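Local coordinates for borrelidin polyketide synthase, type I (Streptomyces parvulus, PDB 6OBT), which probably catalyses the removal of water from a beta-hydroxyacyl intermediate, as the dehydratase domain of a modular polyketide synthase that makes borrelidin, at residues V84-L89 against T149-I154; A97-V102 against G132-S137. All blocks are in the same frame, centred on the assembly; numbering follows the deposited sequence.

Contact 1: residues V84-L89 against T149-I154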
ATOM      1  N   VAL A  84      10.251  18.275  11.631  1.00 36.86           N
ATOM      2  CA  VAL A  84       9.990  17.352  12.735  1.00 36.45           C
ATOM      3  C   VAL A  84       8.793  16.455  12.440  1.00 31.89           C
ATOM      4  O   VAL A  84       8.628  15.429  13.102  1.00 31.36           O
ATOM      5  CB  VAL A  84       9.776  18.086  14.072  1.00 39.27           C
ATOM      6  CG1 VAL A  84      11.084  18.757  14.551  1.00 41.96           C
ATOM      7  CG2 VAL A  84       8.646  19.088  13.962  1.00 37.53           C
ATOM      8  N   VAL A  85       7.950  16.789  11.452  1.00 31.78           N
ATOM      9  CA  VAL A  85       6.889  15.846  11.092  1.00 28.28           C
ATOM     10  C   VAL A  85       7.496  14.522  10.635  1.00 32.11           C
ATOM     11  O   VAL A  85       6.985  13.441  10.958  1.00 32.67           O
ATOM     12  CB  VAL A  85       5.958  16.435  10.006  1.00 31.40           C
ATOM     13  CG1 VAL A  85       5.132  15.315   9.369  1.00 36.96           C
ATOM     14  CG2 VAL A  85       5.036  17.484  10.611  1.00 36.39           C
ATOM     15  N   TRP A  86       8.603  14.582   9.888  1.00 30.67           N
ATOM     16  CA  TRP A  86       9.189  13.335   9.408  1.00 31.67           C
ATOM     17  C   TRP A  86       9.802  12.540  10.550  1.00 35.08           C
ATOM     18  O   TRP A  86       9.838  11.310  10.493  1.00 30.99           O
ATOM     19  CB  TRP A  86      10.233  13.611   8.334  1.00 28.05           C
ATOM     20  CG  TRP A  86       9.691  14.403   7.126  1.00 31.82           C
ATOM     21  CD1 TRP A  86      10.105  15.623   6.701  1.00 32.41           C
ATOM     22  CD2 TRP A  86       8.646  13.996   6.226  1.00 33.18           C
ATOM     23  NE1 TRP A  86       9.381  16.012   5.591  1.00 37.07           N
ATOM     24  CE2 TRP A  86       8.482  15.028   5.283  1.00 37.92           C
ATOM     25  CE3 TRP A  86       7.830  12.860   6.137  1.00 35.30           C
ATOM     26  CZ2 TRP A  86       7.540  14.954   4.242  1.00 37.76           C
ATOM     27  CZ3 TRP A  86       6.898  12.785   5.114  1.00 36.15           C
ATOM     28  CH2 TRP A  86       6.757  13.829   4.182  1.00 34.84           C
ATOM     29  N   VAL A  87      10.271  13.213  11.607  1.00 32.01           N
ATOM     30  CA  VAL A  87      10.776  12.465  12.759  1.00 28.17           C
ATOM     31  C   VAL A  87       9.624  11.812  13.512  1.00 28.07           C
ATOM     32  O   VAL A  87       9.717  10.651  13.936  1.00 31.02           O
ATOM     33  CB  VAL A  87      11.609  13.372  13.688  1.00 30.91           C
ATOM     34  CG1 VAL A  87      12.228  12.519  14.826  1.00 32.61           C
ATOM     35  CG2 VAL A  87      12.687  14.079  12.903  1.00 31.40           C
ATOM     36  N   GLU A  88       8.544  12.569  13.734  1.00 24.21           N
ATOM     37  CA  GLU A  88       7.335  12.030  14.345  1.00 29.37           C
ATOM     38  C   GLU A  88       6.832  10.788  13.610  1.00 31.47           C
ATOM     39  O   GLU A  88       6.476   9.771  14.240  1.00 31.56           O
ATOM     40  CB  GLU A  88       6.274  13.143  14.382  1.00 33.16           C
ATOM     41  CG  GLU A  88       4.807  12.679  14.311  1.00 34.88           C
ATOM     42  CD  GLU A  88       4.299  12.237  15.665  1.00 44.17           C
ATOM     43  OE1 GLU A  88       3.092  11.964  15.817  1.00 49.80           O
ATOM     44  OE2 GLU A  88       5.131  12.163  16.589  1.00 50.09           O
ATOM     45  N   LEU A  89       6.790  10.841  12.268  1.00 33.59           N
ATOM     46  CA  LEU A  89       6.352   9.674  11.501  1.00 29.86           C
ATOM     47  C   LEU A  89       7.322   8.510  11.657  1.00 29.96           C
ATOM     48  O   LEU A  89       6.899   7.358  11.742  1.00 32.17           O
ATOM     49  CB  LEU A  89       6.187  10.040  10.018  1.00 27.18           C
ATOM     50  CG  LEU A  89       5.049  11.017   9.735  1.00 33.39           C
ATOM     51  CD1 LEU A  89       5.001  11.423   8.247  1.00 32.83           C
ATOM     52  CD2 LEU A  89       3.727  10.447  10.190  1.00 34.60           C
ATOM     53  N   THR A 149      11.920  12.543  -2.397  1.00 38.29           N
ATOM     54  CA  THR A 149      12.391  11.988  -1.130  1.00 34.39           C
ATOM     55  C   THR A 149      12.617  13.125  -0.137  1.00 36.25           C
ATOM     56  O   THR A 149      13.390  14.054  -0.405  1.00 40.60           O
ATOM     57  CB  THR A 149      13.676  11.181  -1.322  1.00 42.42           C
ATOM     58  OG1 THR A 149      13.497  10.209  -2.363  1.00 44.66           O
ATOM     59  CG2 THR A 149      14.078  10.480  -0.004  1.00 37.52           C
ATOM     60  N   HIS A 150      11.943  13.049   1.007  1.00 35.53           N
ATOM     61  CA  HIS A 150      12.023  14.094   2.009  1.00 39.80           C
ATOM     62  C   HIS A 150      12.893  13.712   3.194  1.00 43.11           C
ATOM     63  O   HIS A 150      13.348  14.607   3.908  1.00 42.14           O
ATOM     64  CB  HIS A 150      10.616  14.462   2.506  1.00 36.73           C
ATOM     65  CG  HIS A 150       9.737  15.011   1.430  1.00 39.12           C
ATOM     66  ND1 HIS A 150       9.993  16.213   0.805  1.00 41.58           N
ATOM     67  CD2 HIS A 150       8.634  14.500   0.833  1.00 35.97           C
ATOM     68  CE1 HIS A 150       9.076  16.427  -0.126  1.00 43.81           C
ATOM     69  NE2 HIS A 150       8.242  15.399  -0.128  1.00 40.05           N
ATOM     70  N   ALA A 151      13.150  12.422   3.405  1.00 36.35           N
ATOM     71  CA  ALA A 151      13.990  12.009   4.527  1.00 40.59           C
ATOM     72  C   ALA A 151      14.407  10.555   4.346  1.00 42.37           C
ATOM     73  O   ALA A 151      13.675   9.754   3.757  1.00 37.18           O
ATOM     74  CB  ALA A 151      13.270  12.185   5.865  1.00 38.45           C
ATOM     75  N   GLU A 152      15.596  10.231   4.860  1.00 40.15           N
ATOM     76  CA  GLU A 152      16.095   8.863   4.878  1.00 40.22           C
ATOM     77  C   GLU A 152      16.783   8.630   6.213  1.00 37.32           C
ATOM     78  O   GLU A 152      17.351   9.558   6.797  1.00 38.64           O
ATOM     79  CB  GLU A 152      17.061   8.582   3.717  1.00 49.47           C
ATOM     80  CG  GLU A 152      16.375   8.643   2.338  1.00 54.42           C
ATOM     81  CD  GLU A 152      17.269   8.206   1.196  1.00 69.01           C
ATOM     82  OE1 GLU A 152      17.787   9.083   0.474  1.00 78.13           O
ATOM     83  OE2 GLU A 152      17.444   6.986   1.005  1.00 75.35           O
ATOM     84  N   GLY A 153      16.706   7.402   6.704  1.00 38.81           N
ATOM     85  CA  GLY A 153      17.304   7.139   7.997  1.00 39.82           C
ATOM     86  C   GLY A 153      17.268   5.677   8.378  1.00 42.43           C
ATOM     87  O   GLY A 153      16.999   4.797   7.553  1.00 39.38           O
ATOM     88  N   ILE A 154      17.539   5.446   9.664  1.00 36.60           N
ATOM     89  CA  ILE A 154      17.771   4.123  10.240  1.00 43.01           C
ATOM     90  C   ILE A 154      16.996   4.038  11.546  1.00 43.50           C
ATOM     91  O   ILE A 154      17.141   4.911  12.411  1.00 40.99           O
ATOM     92  CB  ILE A 154      19.269   3.875  10.519  1.00 50.30           C
ATOM     93  CG1 ILE A 154      20.128   4.235   9.305  1.00 54.29           C
ATOM     94  CG2 ILE A 154      19.514   2.454  11.026  1.00 55.36           C
ATOM     95  CD1 ILE A 154      20.187   3.159   8.269  1.00 55.88           C
TER
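The indole of Trp86 overlaps the side chain of His150 along its six-membered ring. The two ring planes lie at only 8° to each other. They are slid well apart, with centroids 5.1 Å from one another, so there is little true ring-on-ring stacking. The methylene of His150 does the closest touching instead. Its CB lies above the indole plane, out toward the rim, and comes within 3.5 Å of Trp86 CE2. Beyond it the imidazole runs on past the benzene side of the indole, where His150 CD2 lies 3.6 Å from Trp86 CZ2.

The first torsion of Trp86 (chi1 -57°) sets CG anti to the carbonyl carbon. This sends the indole from helix 83-97 across to strand 148-156. Nearer the helix backbone, Trp86 CB meets the methyl of Ala151, with the two CB atoms 4.2 Å apart. A classic beta bulge sets His150 and Ala151 together opposite Met138 of the neighbouring strand. Both residues of the bulge point their CB atoms to the helix, so one tryptophan can touch two consecutive residues of a strand. Met138 and Leu107, from the strands flanking 148-156, also pack on Trp86.

The polar atoms of His150 are engaged away from the tryptophan. ND1 is hydrogen-bonded to the carbonyl O of Ser109, and NE2 to OG of Ser140. These two bonds on separate nitrogens should fix the rotation of the imidazole, which is consistent with its nearly parallel setting. The bond to a carbonyl implies that ND1 carries a proton. The contact with the helix is therefore van der Waals packing with little ring overlap, while the buried imidazole finds its partners on strand 134-142 and just beyond strand 101-107.

Contact 2: residues A97-V102 against G132-S137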
ATOM      1  N   ALA A  97       7.003  -1.162  14.301  1.00 46.94           N
ATOM      2  CA  ALA A  97       7.820  -2.212  13.706  1.00 48.69           C
ATOM      3  C   ALA A  97       8.771  -2.855  14.708  1.00 54.76           C
ATOM      4  O   ALA A  97       9.542  -3.745  14.328  1.00 55.19           O
ATOM      5  CB  ALA A  97       8.601  -1.658  12.499  1.00 41.62           C
ATOM      6  N   GLY A  98       8.712  -2.445  15.978  1.00 45.93           N
ATOM      7  CA  GLY A  98       9.575  -2.968  17.014  1.00 53.46           C
ATOM      8  C   GLY A  98      10.878  -2.228  17.209  1.00 55.30           C
ATOM      9  O   GLY A  98      11.751  -2.736  17.918  1.00 55.28           O
ATOM     10  N   CYS A  99      11.045  -1.050  16.599  1.00 49.92           N
ATOM     11  CA  CYS A  99      12.290  -0.279  16.641  1.00 53.44           C
ATOM     12  C   CYS A  99      11.994   1.038  17.362  1.00 55.26           C
ATOM     13  O   CYS A  99      11.572   2.019  16.751  1.00 54.91           O
ATOM     14  CB  CYS A  99      12.835  -0.027  15.228  1.00 57.39           C
ATOM     15  SG  CYS A  99      13.448  -1.480  14.326  1.00 61.83           S
ATOM     16  N   ASP A 100      12.224   1.060  18.666  1.00 65.13           N
ATOM     17  CA  ASP A 100      11.843   2.202  19.488  1.00 71.19           C
ATOM     18  C   ASP A 100      12.793   3.390  19.361  1.00 68.12           C
ATOM     19  O   ASP A 100      12.658   4.356  20.124  1.00 73.72           O
ATOM     20  CB  ASP A 100      11.748   1.774  20.951  1.00 82.88           C
ATOM     21  CG  ASP A 100      13.090   1.381  21.519  1.00100.45           C
ATOM     22  OD1 ASP A 100      13.553   2.035  22.477  1.00104.09           O
ATOM     23  OD2 ASP A 100      13.688   0.418  20.992  1.00111.03           O
ATOM     24  N   SER A 101      13.749   3.361  18.438  1.00 51.95           N
ATOM     25  CA  SER A 101      14.712   4.446  18.327  1.00 49.85           C
ATOM     26  C   SER A 101      14.870   4.851  16.872  1.00 46.51           C
ATOM     27  O   SER A 101      14.949   3.998  15.980  1.00 44.05           O
ATOM     28  CB  SER A 101      16.077   4.054  18.900  1.00 55.38           C
ATOM     29  OG  SER A 101      17.065   5.022  18.577  1.00 57.48           O
ATOM     30  N   VAL A 102      14.886   6.159  16.641  1.00 42.60           N
ATOM     31  CA  VAL A 102      15.318   6.711  15.358  1.00 38.83           C
ATOM     32  C   VAL A 102      16.820   6.922  15.522  1.00 39.50           C
ATOM     33  O   VAL A 102      17.278   7.932  16.062  1.00 41.90           O
ATOM     34  CB  VAL A 102      14.564   7.992  14.991  1.00 40.48           C
ATOM     35  CG1 VAL A 102      15.043   8.532  13.655  1.00 34.11           C
ATOM     36  CG2 VAL A 102      13.051   7.725  14.923  1.00 36.77           C
ATOM     37  N   GLY A 132      16.806  -6.008  14.254  1.00 71.97           N
ATOM     38  CA  GLY A 132      16.766  -4.859  15.129  1.00 73.29           C
ATOM     39  C   GLY A 132      17.168  -3.548  14.487  1.00 66.65           C
ATOM     40  O   GLY A 132      17.161  -2.517  15.173  1.00 66.22           O
ATOM     41  N   THR A 133      17.525  -3.553  13.201  1.00 59.90           N
ATOM     42  CA  THR A 133      17.917  -2.347  12.476  1.00 57.04           C
ATOM     43  C   THR A 133      17.209  -2.332  11.130  1.00 53.80           C
ATOM     44  O   THR A 133      17.313  -3.294  10.361  1.00 58.85           O
ATOM     45  CB  THR A 133      19.436  -2.284  12.279  1.00 61.49           C
ATOM     46  OG1 THR A 133      20.082  -2.110  13.547  1.00 66.00           O
ATOM     47  CG2 THR A 133      19.799  -1.121  11.371  1.00 58.43           C
ATOM     48  N   ARG A 134      16.493  -1.244  10.843  1.00 46.48           N
ATOM     49  CA  ARG A 134      15.704  -1.126   9.626  1.00 47.74           C
ATOM     50  C   ARG A 134      15.911   0.246   9.005  1.00 45.12           C
ATOM     51  O   ARG A 134      16.111   1.238   9.706  1.00 46.26           O
ATOM     52  CB  ARG A 134      14.209  -1.356   9.910  1.00 49.33           C
ATOM     53  CG  ARG A 134      13.899  -2.740  10.474  1.00 58.78           C
ATOM     54  CD  ARG A 134      12.414  -3.034  10.439  1.00 58.87           C
ATOM     55  NE  ARG A 134      12.074  -4.185  11.264  1.00 62.51           N
ATOM     56  CZ  ARG A 134      10.901  -4.809  11.233  1.00 61.02           C
ATOM     57  NH1 ARG A 134       9.949  -4.399  10.403  1.00 60.33           N
ATOM     58  NH2 ARG A 134      10.680  -5.838  12.040  1.00 59.34           N
ATOM     59  N   THR A 135      15.891   0.295   7.678  1.00 41.76           N
ATOM     60  CA  THR A 135      15.929   1.588   7.018  1.00 40.92           C
ATOM     61  C   THR A 135      14.528   2.176   6.942  1.00 36.57           C
ATOM     62  O   THR A 135      13.524   1.466   6.986  1.00 37.82           O
ATOM     63  CB  THR A 135      16.502   1.469   5.612  1.00 50.32           C
ATOM     64  OG1 THR A 135      15.618   0.669   4.819  1.00 52.99           O
ATOM     65  CG2 THR A 135      17.869   0.816   5.660  1.00 56.01           C
ATOM     66  N   VAL A 136      14.467   3.497   6.842  1.00 38.70           N
ATOM     67  CA  VAL A 136      13.203   4.203   6.695  1.00 36.36           C
ATOM     68  C   VAL A 136      13.424   5.336   5.707  1.00 37.76           C
ATOM     69  O   VAL A 136      14.496   5.952   5.685  1.00 34.19           O
ATOM     70  CB  VAL A 136      12.658   4.721   8.048  1.00 37.53           C
ATOM     71  CG1 VAL A 136      13.626   5.731   8.734  1.00 32.71           C
ATOM     72  CG2 VAL A 136      11.285   5.331   7.869  1.00 35.39           C
ATOM     73  N   SER A 137      12.430   5.582   4.861  1.00 36.09           N
ATOM     74  CA  SER A 137      12.485   6.715   3.949  1.00 34.83           C
ATOM     75  C   SER A 137      11.091   7.301   3.816  1.00 30.41           C
ATOM     76  O   SER A 137      10.088   6.594   3.954  1.00 32.17           O
ATOM     77  CB  SER A 137      13.065   6.332   2.579  1.00 39.36           C
ATOM     78  OG  SER A 137      12.295   5.331   1.912  1.00 39.96           O
TER
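A Schellman motif ends helix 83-97, and contact 2 is made where the chain leaves this helix cap for strand 101-107. Gly98 supplies the positive phi of the motif (90°), a backbone angle that glycine takes up readily. The turn brings Ala97 and Cys99 to face the start of strand 134-142.

Arg134 reaches across to both. Its chain is extended from CG to NE, which carries the guanidinium from the strand to the end of the helix. There the carbonyl O of Ala97 lies over one face of the guanidinium, offset toward the rim, and 3.3 Å from Arg134 NH2. The angle is too poor for a hydrogen bond. The approach may still be favourable electrostatically, because a positive group sits beside a carbonyl at the C-terminal end of a helix. The methyl of Ala97 packs on the same group, with CB 3.7 Å from Arg134 NH1. NH1 also has a long, weak ion pair with Glu127 on strand 119-127.

Cys99 packs nearer the strand backbone. Its SG lies 4.1 Å from Arg134 CG, against the aliphatic part of the arginine. SG also comes 3.9 Å from the carbonyl O of Gly132, a packing distance. Leu155 of strand 148-156 also touches Cys99.

A classic beta bulge at Asp100 and Ser101, opposite Gly156, marks the entry to the strand. This is the arrangement of one half of the double hot-dog fold of polyketide synthase dehydratases: antiparallel strands wrap a long helix, met here at its C-terminal end.

After several strands, the chain enters helix 83-97, whose early turns give residues 84-89 to contact 1. The helix ends at residues 97-102, which open contact 2 and lead into strand 101-107. After strand 119-127 the chain returns as residues 132-137, and contact 2 closes its loop. Strand 134-142 then turns back into strand 148-156, where residues 149-154 close contact 1. Contact 2 is thus nested inside the longer loop. Strands 134-142 and 148-156 are antiparallel neighbours, and Gly153 N to Val136 O, at 2.8 Å, probably hydrogen-bonds the two contacts together. Both tie the helix region to the sheet, one near each end of the helix.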